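Local coordinates for protein CopC (Methylosinus trichosporium OB3b, PDB 5ICU) that binds copper(II) and probably serves as a periplasmic copper carrier in metal homeostasis, built on a cupredoxin-like beta-sandwich, at residues A[36-41]-A[47-52]. Residues are numbered along the deposited sequence; the frame is centred on the assembly and turned at random.
Sequences SISILD and VVEGAK
A beta hairpin at the margin of the mixed sheet of this cupredoxin-like sandwich pairs Ile37 with Gly50, Ser38 with Glu49 and Ile39 with Val48; strand 46-50 is outermost in the sheet and 36-40 lies between it and strand 71-80. The two axes run antiparallel at 175°. Ile37 and Gly50 form a hydrogen-bonded pair through Gly50 N to Ile37 O, 2.8 Å, and the return bond Ile37 N to Gly50 O, which is more bent (144° at the hydrogen) and reaches its acceptor tilted from the carbonyl plane. Further along, Ile39 binds two successive residues: Ile39 N donates to Val48 O, while Ile39 O accepts from Val47 N at 2.8 Å. With both valines opposite one isoleucine, the geometry is a classic beta bulge. On the inner face Ile39 and Val48 lie side by side, Ile39 CD1 meeting Val48 CG1 at 3.8 Å; Tyr73 and Ala65 also touch Ile39, and Leu61, Leu63 and Val75 touch Ile37. Val47 CG2 instead sits against Asp41 CB, whose carboxylate turns back to Thr43 OG1 and Lys45 N within the hairpin loop.

The other face carries a polar link. Ser36 OG donates to the anti lone pair of Glu49 OE2 in a short bond of 2.6 Å. Replacing Ser36 with an alanine would probably leave the Glu49 carboxylate without this hydroxyl partner and freer to swing into solvent, since Glu49 is an exposed residue. The torsions of Glu49 account for its reach: the bend at chi2 turns the carboxylate toward Ser36, while CG, anti to the backbone N (chi1 -174°), is set 3.5 Å from Ser38 OG.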
ATOM      1  N   SER A  36       7.548  -3.772   4.710  1.00  5.73           N
ATOM      2  CA  SER A  36       6.526  -4.689   4.238  1.00  5.86           C
ATOM      3  C   SER A  36       5.236  -3.908   3.976  1.00  5.61           C
ATOM      4  O   SER A  36       4.833  -3.073   4.795  1.00  6.07           O
ATOM      5  CB  SER A  36       6.249  -5.751   5.274  1.00  6.02           C
ATOM      6  OG  SER A  36       5.230  -6.640   4.865  1.00  6.30           O
ATOM      7  N   ILE A  37       4.607  -4.182   2.829  1.00  5.34           N
ATOM      8  CA  ILE A  37       3.277  -3.696   2.501  1.00  5.31           C
ATOM      9  C   ILE A  37       2.496  -4.947   2.126  1.00  5.34           C
ATOM     10  O   ILE A  37       2.983  -5.780   1.357  1.00  5.75           O
ATOM     11  CB  ILE A  37       3.273  -2.702   1.317  1.00  5.47           C
ATOM     12  CG1 ILE A  37       4.295  -1.589   1.520  1.00  5.73           C
ATOM     13  CG2 ILE A  37       1.875  -2.136   1.129  1.00  5.51           C
ATOM     14  CD1 ILE A  37       4.543  -0.735   0.302  1.00  6.25           C
ATOM     15  N   SER A  38       1.261  -5.005   2.604  1.00  5.38           N
ATOM     16  CA  SER A  38       0.367  -6.111   2.277  1.00  5.57           C
ATOM     17  C   SER A  38      -0.984  -5.578   1.843  1.00  5.61           C
ATOM     18  O   SER A  38      -1.457  -4.575   2.351  1.00  5.76           O
ATOM     19  CB  SER A  38       0.095  -7.012   3.481  1.00  5.77           C
ATOM     20  OG  SER A  38       1.297  -7.569   3.975  1.00  6.41           O
ATOM     21  N   ILE A  39      -1.629  -6.265   0.903  1.00  5.77           N
ATOM     22  CA  ILE A  39      -3.028  -6.030   0.586  1.00  6.14           C
ATOM     23  C   ILE A  39      -3.827  -7.198   1.059  1.00  6.17           C
ATOM     24  O   ILE A  39      -3.506  -8.355   0.746  1.00  6.35           O
ATOM     25  CB  ILE A  39      -3.223  -5.854  -0.941  1.00  6.35           C
ATOM     26  CG1 ILE A  39      -2.387  -4.671  -1.468  1.00  6.58           C
ATOM     27  CG2 ILE A  39      -4.696  -5.689  -1.290  1.00  6.57           C
ATOM     28  CD1 ILE A  39      -2.422  -4.517  -2.967  1.00  7.02           C
ATOM     29  N   LEU A  40      -4.876  -6.897   1.819  1.00  6.41           N
ATOM     30  CA  LEU A  40      -5.841  -7.885   2.347  1.00  6.97           C
ATOM     31  C   LEU A  40      -7.155  -7.691   1.649  1.00  7.19           C
ATOM     32  O   LEU A  40      -7.549  -6.576   1.388  1.00  7.23           O
ATOM     33  CB  LEU A  40      -6.062  -7.698   3.866  1.00  7.29           C
ATOM     34  CG  LEU A  40      -4.843  -7.660   4.737  1.00  7.77           C
ATOM     35  CD1 LEU A  40      -5.286  -7.504   6.193  1.00  8.04           C
ATOM     36  CD2 LEU A  40      -3.932  -8.862   4.550  1.00  8.14           C
ATOM     37  N   ASP A  41      -7.828  -8.778   1.310  1.00  7.62           N
ATOM     38  CA  ASP A  41      -9.189  -8.666   0.761  1.00  8.31           C
ATOM     39  C   ASP A  41     -10.228  -8.466   1.844  1.00  8.78           C
ATOM     40  O   ASP A  41      -9.872  -8.312   3.011  1.00  8.49           O
ATOM     41  CB  ASP A  41      -9.493  -9.855  -0.187  1.00  9.06           C
ATOM     42  CG  ASP A  41      -9.834 -11.150   0.521  1.00  9.83           C
ATOM     43  OD1 ASP A  41     -10.036 -11.172   1.719  1.00  9.94           O
ATOM     44  OD2 ASP A  41      -9.901 -12.210  -0.179  1.00 12.32           O
ATOM     45  N   VAL A  47      -3.630 -11.022  -0.087  1.00  7.65           N
ATOM     46  CA  VAL A  47      -3.604 -11.021  -1.563  1.00  7.77           C
ATOM     47  C   VAL A  47      -2.160 -11.002  -2.064  1.00  7.90           C
ATOM     48  O   VAL A  47      -1.781 -11.790  -2.944  1.00  8.62           O
ATOM     49  CB  VAL A  47      -4.384  -9.824  -2.115  1.00  7.78           C
ATOM     50  CG1 VAL A  47      -4.304  -9.780  -3.643  1.00  8.04           C
ATOM     51  CG2 VAL A  47      -5.867  -9.924  -1.696  1.00  7.79           C
ATOM     52  N   VAL A  48      -1.359 -10.075  -1.523  1.00  7.35           N
ATOM     53  CA  VAL A  48       0.033  -9.914  -1.933  1.00  7.57           C
ATOM     54  C   VAL A  48       0.772  -9.174  -0.837  1.00  6.96           C
ATOM     55  O   VAL A  48       0.158  -8.389  -0.115  1.00  6.86           O
ATOM     56  CB  VAL A  48       0.145  -9.139  -3.296  1.00  8.10           C
ATOM     57  CG1 VAL A  48      -0.417  -7.754  -3.225  1.00  8.33           C
ATOM     58  CG2 VAL A  48       1.587  -9.148  -3.793  1.00  8.67           C
ATOM     59  N   GLU A  49       2.043  -9.480  -0.696  1.00  6.92           N
ATOM     60  CA  GLU A  49       2.948  -8.757   0.210  1.00  6.95           C
ATOM     61  C   GLU A  49       4.214  -8.414  -0.537  1.00  7.13           C
ATOM     62  O   GLU A  49       4.674  -9.172  -1.385  1.00  7.54           O
ATOM     63  CB  GLU A  49       3.291  -9.628   1.443  1.00  7.32           C
ATOM     64  CG  GLU A  49       4.118  -8.912   2.507  1.00  7.51           C
ATOM     65  CD  GLU A  49       5.617  -8.812   2.242  1.00  7.76           C
ATOM     66  OE1 GLU A  49       6.188  -9.601   1.450  1.00  8.86           O
ATOM     67  OE2 GLU A  49       6.264  -7.886   2.785  1.00  7.69           O
ATOM     68  N   GLY A  50       4.793  -7.275  -0.211  1.00  6.85           N
ATOM     69  CA  GLY A  50       6.136  -6.938  -0.688  1.00  7.57           C
ATOM     70  C   GLY A  50       6.459  -5.488  -0.478  1.00  7.49           C
ATOM     71  O   GLY A  50       5.767  -4.819   0.302  1.00  8.06           O
ATOM     72  N   ALA A  51       7.515  -4.980  -1.115  1.00  7.85           N
ATOM     73  CA  ALA A  51       7.898  -3.569  -1.046  1.00  8.35           C
ATOM     74  C   ALA A  51       9.085  -3.343  -1.942  1.00  9.17           C
ATOM     75  O   ALA A  51      10.026  -4.141  -1.959  1.00 10.48           O
ATOM     76  CB  ALA A  51       8.247  -3.153   0.383  1.00  8.31           C
ATOM     77  N   LYS A  52       9.035  -2.266  -2.719  1.00 10.08           N
ATOM     78  CA  LYS A  52      10.246  -1.876  -3.448  1.00 11.56           C
ATOM     79  C   LYS A  52      10.439  -0.389  -3.331  1.00 10.24           C
ATOM     80  O   LYS A  52       9.515   0.348  -2.987  1.00  9.44           O
ATOM     81  CB  LYS A  52      10.276  -2.384  -4.884  1.00 15.04           C
ATOM     82  CG  LYS A  52       9.236  -1.886  -5.767  1.00 17.43           C
ATOM     83  CD  LYS A  52       9.488  -2.333  -7.218  1.00 20.56           C
ATOM     84  CE  LYS A  52       9.205  -3.803  -7.466  1.00 22.56           C
ATOM     85  NZ  LYS A  52       9.712  -4.220  -8.825  1.00 25.52           N
TER